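PDB 2GMY: hypothetical protein Atu0492 from Agrobacterium tumefaciens, which is of unknown function but belongs to the carboxymuconolactone decarboxylase family and is a putative AhpD-like antioxidant defence protein. Local coordinates for residues 4-7 / 8-11; 53-56 / 57-60; 114-117 / 118-121. All coordinates share one frame; numbering follows the deposited sequence.

Overall arrangement
The chain is mainly helical and has no strand, and the assembly holds six copies of it. Contacts 1 and 3 are both N-terminal helix caps: contact 1 starts the short helix 7-10, contact 3 the long helix 117-139. Their centres lie about 35 Å apart on opposite sides of the chain's centre. Both reach the same second subunit, where Ile-5 and Tyr-7 of one chain pack on Ile-120 and Val-121 of the other. Contact 2 sits inside helix 49-61, about 23 Å from contact 1 and 25 Å from contact 3, centre to centre. It carries the histidine of the AhpD-like CxxCxxxH sequence pattern, so it probably lies closest of the three to any redox site.

Contact 1 of 3, residues 4-7 / 8-11; sequences RINY and AKAS
Asn-6 OD1 is gripped by two donors. Lys-9 N gives it a hydrogen bond of 3.2 Å and stands well above the amide carbonyl plane, 50° out of it. Water 1 donates to the same OD1 at 2.9 Å. The water in turn accepts from Ala-8 N at 3.0 Å, so the first turn has one amide tied directly to the side chain and another tied through water. Asn-6 holds CG anti to its own N, beside the carbonyl carbon (chi1 -174°), which carries OD1 forward over the start of the helix.

The amide of Asn-6 also lies against the Lys-9 chain. The two side chains cross at a slant, with Asn-6 CG 3.5 Å from Lys-9 CG. Lys-9 then bends at chi2 and carries its ammonium clear of the asparagine.

This is an N-cap on helix 7-10. Asn-6 holds the capping position, and its OD1 serves the third residue of the turn. The backbone continues the theme: Ala-10 N bonds to Asn-6 O at 2.9 Å, with a weak second bond from Lys-9 N to that oxygen. Ser-11 N bonds to Tyr-7 O at 3.0 Å. Ile-5, just before the cap, sets its CG2 3.7 Å from Ala-10 CB, the pairing of a hydrophobic staple.

Tyr-7 CG stands between its own N and carbonyl carbon (chi1 56°), which leaves the near side of the ring beside Ala-8 N. Water 1 sits 3.6 Å above one face of the Tyr-7 ring, over the ring centre. Beyond the turn, Ile-5 rests on Phe-140, and also on Ile-120 of the second subunit. Tyr-7 packs on Val-121 of that subunit. Arg-4 makes a salt bridge to Asp-105 of the same neighbouring chain.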
ATOM      1  N   ARG A   4     -26.333  -6.815  -8.125  1.00 26.86           N
ATOM      2  CA  ARG A   4     -26.654  -7.335  -6.796  1.00 25.89           C
ATOM      3  C   ARG A   4     -28.026  -6.860  -6.325  1.00 26.12           C
ATOM      4  O   ARG A   4     -28.856  -7.666  -5.889  1.00 26.35           O
ATOM      5  CB  ARG A   4     -25.576  -6.938  -5.780  1.00 25.40           C
ATOM      6  CG  ARG A   4     -24.250  -7.666  -5.947  1.00 23.50           C
ATOM      7  CD  ARG A   4     -23.193  -7.072  -5.028  1.00 21.24           C
ATOM      8  NE  ARG A   4     -21.975  -7.874  -4.986  1.00 19.40           N
ATOM      9  CZ  ARG A   4     -20.805  -7.441  -4.521  1.00 19.42           C
ATOM     10  NH1 ARG A   4     -20.687  -6.195  -4.070  1.00 16.60           N
ATOM     11  NH2 ARG A   4     -19.744  -8.249  -4.514  1.00 18.36           N
ATOM     12  N   ILE A   5     -28.253  -5.550  -6.400  1.00 26.24           N
ATOM     13  CA  ILE A   5     -29.512  -4.939  -5.982  1.00 26.65           C
ATOM     14  C   ILE A   5     -29.910  -3.851  -6.978  1.00 27.07           C
ATOM     15  O   ILE A   5     -29.060  -3.069  -7.421  1.00 27.14           O
ATOM     16  CB  ILE A   5     -29.417  -4.306  -4.557  1.00 26.21           C
ATOM     17  CG1 ILE A   5     -29.075  -5.360  -3.499  1.00 27.09           C
ATOM     18  CG2 ILE A   5     -30.728  -3.609  -4.171  1.00 27.05           C
ATOM     19  CD1 ILE A   5     -28.672  -4.769  -2.154  1.00 26.59           C
ATOM     20  N   ASN A   6     -31.194  -3.828  -7.342  1.00 27.75           N
ATOM     21  CA  ASN A   6     -31.785  -2.689  -8.031  1.00 28.54           C
ATOM     22  C   ASN A   6     -32.096  -1.654  -6.961  1.00 28.35           C
ATOM     23  O   ASN A   6     -33.164  -1.682  -6.334  1.00 28.35           O
ATOM     24  CB  ASN A   6     -33.054  -3.098  -8.782  1.00 29.02           C
ATOM     25  CG  ASN A   6     -33.618  -1.976  -9.641  1.00 30.77           C
ATOM     26  OD1 ASN A   6     -33.522  -0.796  -9.299  1.00 32.47           O
ATOM     27  ND2 ASN A   6     -34.225  -2.347 -10.766  1.00 32.68           N
ATOM     28  N   TYR A   7     -31.143  -0.759  -6.735  1.00 28.13           N
ATOM     29  CA  TYR A   7     -31.211   0.116  -5.573  1.00 28.26           C
ATOM     30  C   TYR A   7     -32.302   1.181  -5.684  1.00 27.98           C
ATOM     31  O   TYR A   7     -32.884   1.584  -4.675  1.00 27.99           O
ATOM     32  CB  TYR A   7     -29.837   0.717  -5.252  1.00 28.79           C
ATOM     33  CG  TYR A   7     -29.195   1.464  -6.391  1.00 29.10           C
ATOM     34  CD1 TYR A   7     -29.450   2.822  -6.584  1.00 30.71           C
ATOM     35  CD2 TYR A   7     -28.314   0.822  -7.265  1.00 29.48           C
ATOM     36  CE1 TYR A   7     -28.863   3.522  -7.623  1.00 31.38           C
ATOM     37  CE2 TYR A   7     -27.715   1.517  -8.311  1.00 30.57           C
ATOM     38  CZ  TYR A   7     -27.998   2.869  -8.485  1.00 30.78           C
ATOM     39  OH  TYR A   7     -27.418   3.579  -9.513  1.00 31.57           O
ATOM     40  N   ALA A   8     -32.593   1.609  -6.914  1.00 27.86           N
ATOM     41  CA  ALA A   8     -33.665   2.573  -7.162  1.00 27.88           C
ATOM     42  C   ALA A   8     -35.026   1.983  -6.776  1.00 28.14           C
ATOM     43  O   ALA A   8     -35.905   2.701  -6.301  1.00 27.89           O
ATOM     44  CB  ALA A   8     -33.663   3.013  -8.625  1.00 27.91           C
ATOM     45  N   LYS A   9     -35.172   0.671  -6.972  1.00 28.30           N
ATOM     46  CA  LYS A   9     -36.406  -0.050  -6.642  1.00 28.76           C
ATOM     47  C   LYS A   9     -36.460  -0.439  -5.170  1.00 28.44           C
ATOM     48  O   LYS A   9     -37.507  -0.299  -4.533  1.00 28.21           O
ATOM     49  CB  LYS A   9     -36.557  -1.309  -7.512  1.00 29.25           C
ATOM     50  CG  LYS A   9     -36.894  -1.041  -8.971  1.00 31.63           C
ATOM     51  CD  LYS A   9     -38.401  -0.952  -9.205  1.00 34.93           C
ATOM     52  CE  LYS A   9     -38.729  -0.047 -10.390  1.00 36.46           C
ATOM     53  NZ  LYS A   9     -38.103  -0.501 -11.667  1.00 38.65           N
ATOM     54  N   ALA A  10     -35.329  -0.914  -4.640  1.00 27.94           N
ATOM     55  CA  ALA A  10     -35.227  -1.350  -3.245  1.00 27.26           C
ATOM     56  C   ALA A  10     -35.453  -0.219  -2.238  1.00 26.78           C
ATOM     57  O   ALA A  10     -36.107  -0.423  -1.212  1.00 27.40           O
ATOM     58  CB  ALA A  10     -33.891  -2.048  -2.995  1.00 27.53           C
ATOM     59  N   SER A  11     -34.920   0.969  -2.524  1.00 25.95           N
ATOM     60  CA  SER A  11     -35.203   2.146  -1.696  1.00 25.01           C
ATOM     61  C   SER A  11     -35.294   3.423  -2.518  1.00 24.69           C
ATOM     62  O   SER A  11     -34.310   4.159  -2.653  1.00 23.61           O
ATOM     63  CB  SER A  11     -34.193   2.312  -0.551  1.00 25.62           C
ATOM     64  OG  SER A  11     -34.532   3.451   0.232  1.00 25.24           O
TER
HETATM   65  O   HOH W   1     -31.236   0.948  -9.558  1.00 37.99           O

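Contact 2 of 3, residues 53-56 / 57-60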
ATOM      1  N   ASP A  53     -18.104   4.602 -17.819  1.00 14.44           N
ATOM      2  CA  ASP A  53     -18.837   4.507 -19.084  1.00 15.84           C
ATOM      3  C   ASP A  53     -19.733   5.726 -19.275  1.00 16.22           C
ATOM      4  O   ASP A  53     -19.731   6.346 -20.344  1.00 16.78           O
ATOM      5  CB  ASP A  53     -19.680   3.239 -19.141  1.00 15.56           C
ATOM      6  CG  ASP A  53     -20.330   3.037 -20.508  1.00 17.15           C
ATOM      7  OD1 ASP A  53     -19.578   2.893 -21.493  1.00 17.30           O
ATOM      8  OD2 ASP A  53     -21.580   3.008 -20.576  1.00 20.15           O
ATOM      9  N   MET A  54     -20.481   6.065 -18.227  1.00 16.50           N
ATOM     10  CA  MET A  54     -21.388   7.208 -18.241  1.00 17.38           C
ATOM     11  C   MET A  54     -20.647   8.519 -18.484  1.00 16.48           C
ATOM     12  O   MET A  54     -21.057   9.349 -19.308  1.00 16.06           O
ATOM     13  CB  MET A  54     -22.132   7.280 -16.907  1.00 17.50           C
ATOM     14  CG  MET A  54     -23.257   8.312 -16.848  1.00 19.77           C
ATOM     15  SD  MET A  54     -24.102   8.359 -15.229  1.00 20.81           S
ATOM     16  CE  MET A  54     -24.621   6.674 -15.067  1.00 24.76           C
ATOM     17  N   HIS A  55     -19.547   8.708 -17.767  1.00 15.50           N
ATOM     18  CA  HIS A  55     -18.881  10.011 -17.802  1.00 14.98           C
ATOM     19  C   HIS A  55     -17.986  10.213 -19.011  1.00 14.76           C
ATOM     20  O   HIS A  55     -17.763  11.348 -19.422  1.00 15.03           O
ATOM     21  CB  HIS A  55     -18.200  10.298 -16.461  1.00 15.34           C
ATOM     22  CG  HIS A  55     -19.163  10.260 -15.320  1.00 16.83           C
ATOM     23  ND1 HIS A  55     -20.317  11.013 -15.316  1.00 19.83           N
ATOM     24  CD2 HIS A  55     -19.177   9.544 -14.173  1.00 18.89           C
ATOM     25  CE1 HIS A  55     -20.997  10.766 -14.212  1.00 21.23           C
ATOM     26  NE2 HIS A  55     -20.325   9.884 -13.499  1.00 19.88           N
ATOM     27  N   VAL A  56     -17.490   9.118 -19.583  1.00 14.04           N
ATOM     28  CA  VAL A  56     -16.833   9.158 -20.889  1.00 14.44           C
ATOM     29  C   VAL A  56     -17.841   9.733 -21.911  1.00 14.81           C
ATOM     30  O   VAL A  56     -17.532  10.677 -22.651  1.00 15.22           O
ATOM     31  CB  VAL A  56     -16.365   7.755 -21.319  1.00 14.45           C
ATOM     32  CG1 VAL A  56     -16.084   7.714 -22.830  1.00 15.26           C
ATOM     33  CG2 VAL A  56     -15.111   7.343 -20.538  1.00 13.86           C
ATOM     34  N   LYS A  57     -19.050   9.179 -21.906  1.00 15.49           N
ATOM     35  CA  LYS A  57     -20.088   9.581 -22.872  1.00 16.24           C
ATOM     36  C   LYS A  57     -20.518  11.027 -22.655  1.00 16.67           C
ATOM     37  O   LYS A  57     -20.681  11.783 -23.623  1.00 16.80           O
ATOM     38  CB  LYS A  57     -21.278   8.626 -22.804  1.00 16.23           C
ATOM     39  CG  LYS A  57     -20.964   7.265 -23.433  1.00 18.04           C
ATOM     40  CD  LYS A  57     -21.963   6.197 -23.021  1.00 21.51           C
ATOM     41  CE  LYS A  57     -21.619   4.867 -23.652  1.00 23.74           C
ATOM     42  NZ  LYS A  57     -22.505   3.763 -23.156  1.00 25.30           N
ATOM     43  N   GLU A  58     -20.683  11.424 -21.395  1.00 16.55           N
ATOM     44  CA  GLU A  58     -21.032  12.827 -21.094  1.00 16.51           C
ATOM     45  C   GLU A  58     -19.950  13.817 -21.523  1.00 16.28           C
ATOM     46  O   GLU A  58     -20.260  14.880 -22.075  1.00 16.81           O
ATOM     47  CB  GLU A  58     -21.355  13.026 -19.618  1.00 17.75           C
ATOM     48  CG  GLU A  58     -22.603  12.292 -19.165  1.00 20.34           C
ATOM     49  CD  GLU A  58     -22.668  12.171 -17.661  1.00 26.20           C
ATOM     50  OE1 GLU A  58     -21.591  12.138 -17.018  1.00 28.65           O
ATOM     51  OE2 GLU A  58     -23.789  12.097 -17.114  1.00 28.90           O
ATOM     52  N   SER A  59     -18.687  13.475 -21.257  1.00 15.06           N
ATOM     53  CA  SER A  59     -17.549  14.311 -21.657  1.00 14.68           C
ATOM     54  C   SER A  59     -17.507  14.456 -23.175  1.00 14.79           C
ATOM     55  O   SER A  59     -17.316  15.551 -23.698  1.00 14.43           O
ATOM     56  CB  SER A  59     -16.233  13.707 -21.155  1.00 15.09           C
ATOM     57  OG  SER A  59     -16.226  13.654 -19.744  1.00 15.09           O
ATOM     58  N   ARG A  60     -17.704  13.340 -23.862  1.00 15.09           N
ATOM     59  CA  ARG A  60     -17.680  13.322 -25.325  1.00 15.21           C
ATOM     60  C   ARG A  60     -18.792  14.214 -25.873  1.00 15.48           C
ATOM     61  O   ARG A  60     -18.591  14.969 -26.834  1.00 15.82           O
ATOM     62  CB  ARG A  60     -17.833  11.900 -25.850  1.00 15.18           C
ATOM     63  CG  ARG A  60     -17.821  11.819 -27.388  1.00 16.04           C
ATOM     64  CD  ARG A  60     -17.900  10.382 -27.845  1.00 17.45           C
ATOM     65  NE  ARG A  60     -16.724   9.620 -27.419  1.00 16.72           N
ATOM     66  CZ  ARG A  60     -16.744   8.482 -26.724  1.00 18.62           C
ATOM     67  NH1 ARG A  60     -17.885   7.907 -26.366  1.00 17.78           N
ATOM     68  NH2 ARG A  60     -15.593   7.911 -26.398  1.00 19.43           N
TER
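His-55 ND1 donates to Glu-58 OE1 three residues on along the helix. The modelled separation of His-55 ND1 and Glu-58 OE1 is 2.4 Å, very short, so the exact length is doubtful. The oxygen lies at the edge of the imidazole, near its plane. The two side chains run alongside each other, and the ring and carboxylate planes are 40° apart. Met-54 CG lies over one face of the ring, towards its rim. On the neighbouring helix 32-45, Lys-39 and Ser-43 touch His-55.

His-55 O accepts twice from one residue. Ser-59 OG reaches His-55 O at 2.8 Å and Ser-59 N reaches it at 3.0 Å, from opposite faces of the carbonyl plane. The OG is placed there by chi1 of -62°, which sets it beside the serine's own N. The buried hydroxyl thus spends its proton on the backbone.

Lys-57 NZ forms a salt bridge with Asp-53 OD2 at 2.8 Å, on the syn side of the carboxylate and 24° out of its plane. The lysine chain is extended beyond CG and runs across the aspartate at an angle. Lys-57 NZ has a second carboxylate partner in Glu-147 and a weak bond to Gln-67 of the third subunit.

Arg-60 lies alongside Val-56, with NH2 3.6 Å from Val-56 CG1. Its charge is met by Glu-66, and its NH2 also by Asn-70 of the third subunit. Routine helix bonds complete the backbone, such as Glu-58 N to Met-54 O at 3.0 Å.

His-55 closes the CxxCxxxH pattern. In AhpD itself the histidine of this pattern is part of the redox centre, so His-55 may have a like place here. Its carbonyl is doubly satisfied by Ser-59, and the lysine ammonium is shared between two carboxylates.

Contact 3 of 3, residues 114-117 / 118-121; sequences HFSD and EEIV
Ser-116 and Glu-119 exchange hydrogen bonds in a capping box. Ser-116 OG accepts from Glu-119 N at 3.1 Å, a nearly straight bond with an N-H...O angle of 169°. In return Ser-116 N donates to Glu-119 OE1 at 2.9 Å. That oxygen is met on its anti side, 29° out of the carboxylate plane. Ser-116 keeps OG between its own N and carbonyl carbon (chi1 72°), which turns the hydroxyl forward to the amide of Glu-119. Chi1 of Glu-119 sets its CG beside its own N, and the extended chain runs back along the serine, with Glu-119 CG 3.3 Å from Ser-116 OG.

Two waters widen the polar network. Water 2 donates to Glu-119 OE1 at 2.7 Å and also to His-114 O, linking the incoming chain to the box. Water 3 joins Ser-116 OG to Glu-118 OE1. The backbone bonds Ile-120 N to Ser-116 O and Val-121 N to Asp-117 O open the regular pattern of helix 117-139.

Glu-119 OE1 also sits at the edge of the Phe-115 ring, 3.6 Å from Phe-115 CD1. Ring and carboxylate stand steeply to each other there.

Apolar contacts flank the cap. Phe-115 CB meets Ile-120 CG1 at 3.8 Å, the pairing of a hydrophobic staple across the box. Phe-115 further makes an edge-to-face pair with Phe-34. Ile-120 packs on Leu-111 and Arg-112 of helix 105-114, and on Phe-140 of the second subunit.

Glu-119 OE1 is thus held by a backbone N-H and a water, while the serine hydroxyl takes up a helix amide. Asp-117, Glu-118 and Glu-119 gather acidic groups at the N-terminus of helix 117-139, where they would probably interact favourably with the helix dipole.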
ATOM      1  N   HIS A 114      -5.834  28.441  -8.416  1.00 13.93           N
ATOM      2  CA  HIS A 114      -6.703  28.503  -9.601  1.00 14.26           C
ATOM      3  C   HIS A 114      -8.187  28.661  -9.321  1.00 14.35           C
ATOM      4  O   HIS A 114      -8.965  28.860 -10.251  1.00 14.99           O
ATOM      5  CB  HIS A 114      -6.511  27.240 -10.433  1.00 15.31           C
ATOM      6  CG  HIS A 114      -5.151  27.131 -11.030  1.00 16.62           C
ATOM      7  ND1 HIS A 114      -4.819  27.733 -12.222  1.00 19.60           N
ATOM      8  CD2 HIS A 114      -4.028  26.519 -10.586  1.00 17.70           C
ATOM      9  CE1 HIS A 114      -3.550  27.487 -12.493  1.00 20.30           C
ATOM     10  NE2 HIS A 114      -3.047  26.752 -11.519  1.00 19.89           N
ATOM     11  N   PHE A 115      -8.584  28.514  -8.056  1.00 13.79           N
ATOM     12  CA  PHE A 115     -10.001  28.524  -7.704  1.00 13.20           C
ATOM     13  C   PHE A 115     -10.255  29.339  -6.450  1.00 13.27           C
ATOM     14  O   PHE A 115      -9.451  29.330  -5.516  1.00 13.51           O
ATOM     15  CB  PHE A 115     -10.508  27.082  -7.483  1.00 13.21           C
ATOM     16  CG  PHE A 115     -10.498  26.238  -8.733  1.00 12.67           C
ATOM     17  CD1 PHE A 115     -11.522  26.346  -9.669  1.00 12.75           C
ATOM     18  CD2 PHE A 115      -9.442  25.360  -8.985  1.00 13.91           C
ATOM     19  CE1 PHE A 115     -11.511  25.568 -10.820  1.00 13.65           C
ATOM     20  CE2 PHE A 115      -9.423  24.576 -10.141  1.00 13.34           C
ATOM     21  CZ  PHE A 115     -10.450  24.682 -11.054  1.00 14.17           C
ATOM     22  N   SER A 116     -11.395  30.027  -6.427  1.00 13.16           N
ATOM     23  CA  SER A 116     -11.854  30.715  -5.219  1.00 13.68           C
ATOM     24  C   SER A 116     -12.300  29.726  -4.140  1.00 13.63           C
ATOM     25  O   SER A 116     -12.545  28.545  -4.426  1.00 13.86           O
ATOM     26  CB  SER A 116     -13.035  31.627  -5.555  1.00 13.55           C
ATOM     27  OG  SER A 116     -14.203  30.855  -5.822  1.00 15.01           O
ATOM     28  N   ASP A 117     -12.440  30.203  -2.902  1.00 13.97           N
ATOM     29  CA  ASP A 117     -12.931  29.337  -1.829  1.00 14.46           C
ATOM     30  C   ASP A 117     -14.321  28.798  -2.167  1.00 15.10           C
ATOM     31  O   ASP A 117     -14.613  27.635  -1.904  1.00 14.68           O
ATOM     32  CB  ASP A 117     -12.981  30.066  -0.479  1.00 15.21           C
ATOM     33  CG  ASP A 117     -11.634  30.106   0.232  1.00 18.28           C
ATOM     34  OD1 ASP A 117     -10.627  29.618  -0.326  1.00 20.61           O
ATOM     35  OD2 ASP A 117     -11.598  30.620   1.378  1.00 21.47           O
ATOM     36  N   GLU A 118     -15.186  29.638  -2.746  1.00 15.01           N
ATOM     37  CA  GLU A 118     -16.531  29.180  -3.092  1.00 16.18           C
ATOM     38  C   GLU A 118     -16.455  28.025  -4.095  1.00 15.01           C
ATOM     39  O   GLU A 118     -17.093  26.991  -3.907  1.00 15.13           O
ATOM     40  CB  GLU A 118     -17.404  30.320  -3.630  1.00 15.92           C
ATOM     41  CG  GLU A 118     -18.829  29.857  -3.942  1.00 18.11           C
ATOM     42  CD  GLU A 118     -19.663  30.894  -4.685  1.00 19.64           C
ATOM     43  OE1 GLU A 118     -19.089  31.851  -5.254  1.00 24.16           O
ATOM     44  OE2 GLU A 118     -20.901  30.732  -4.713  1.00 24.24           O
ATOM     45  N   GLU A 119     -15.655  28.210  -5.140  1.00 14.34           N
ATOM     46  CA  GLU A 119     -15.450  27.183  -6.170  1.00 14.17           C
ATOM     47  C   GLU A 119     -14.884  25.908  -5.551  1.00 13.13           C
ATOM     48  O   GLU A 119     -15.304  24.795  -5.894  1.00 13.35           O
ATOM     49  CB  GLU A 119     -14.498  27.713  -7.246  1.00 14.53           C
ATOM     50  CG  GLU A 119     -15.163  28.731  -8.150  1.00 16.47           C
ATOM     51  CD  GLU A 119     -14.196  29.482  -9.067  1.00 17.21           C
ATOM     52  OE1 GLU A 119     -12.974  29.549  -8.793  1.00 18.72           O
ATOM     53  OE2 GLU A 119     -14.690  30.037 -10.078  1.00 23.30           O
ATOM     54  N   ILE A 120     -13.939  26.064  -4.631  1.00 12.54           N
ATOM     55  CA  ILE A 120     -13.342  24.883  -3.980  1.00 12.03           C
ATOM     56  C   ILE A 120     -14.383  24.082  -3.200  1.00 12.06           C
ATOM     57  O   ILE A 120     -14.364  22.846  -3.224  1.00 11.92           O
ATOM     58  CB  ILE A 120     -12.123  25.264  -3.099  1.00 12.43           C
ATOM     59  CG1 ILE A 120     -10.977  25.744  -3.999  1.00 12.53           C
ATOM     60  CG2 ILE A 120     -11.686  24.084  -2.220  1.00 13.01           C
ATOM     61  CD1 ILE A 120      -9.775  26.339  -3.254  1.00 13.24           C
ATOM     62  N   VAL A 121     -15.301  24.768  -2.517  1.00 11.84           N
ATOM     63  CA  VAL A 121     -16.365  24.061  -1.809  1.00 12.55           C
ATOM     64  C   VAL A 121     -17.234  23.294  -2.793  1.00 12.25           C
ATOM     65  O   VAL A 121     -17.546  22.116  -2.568  1.00 12.62           O
ATOM     66  CB  VAL A 121     -17.201  25.010  -0.918  1.00 12.82           C
ATOM     67  CG1 VAL A 121     -18.312  24.231  -0.205  1.00 14.08           C
ATOM     68  CG2 VAL A 121     -16.297  25.677   0.100  1.00 12.71           C
TER
HETATM   69  O   HOH W   2     -11.445  30.193 -10.977  1.00 37.66           O
HETATM   70  O   HOH W   3     -16.281  32.155  -6.760  1.00 25.61           O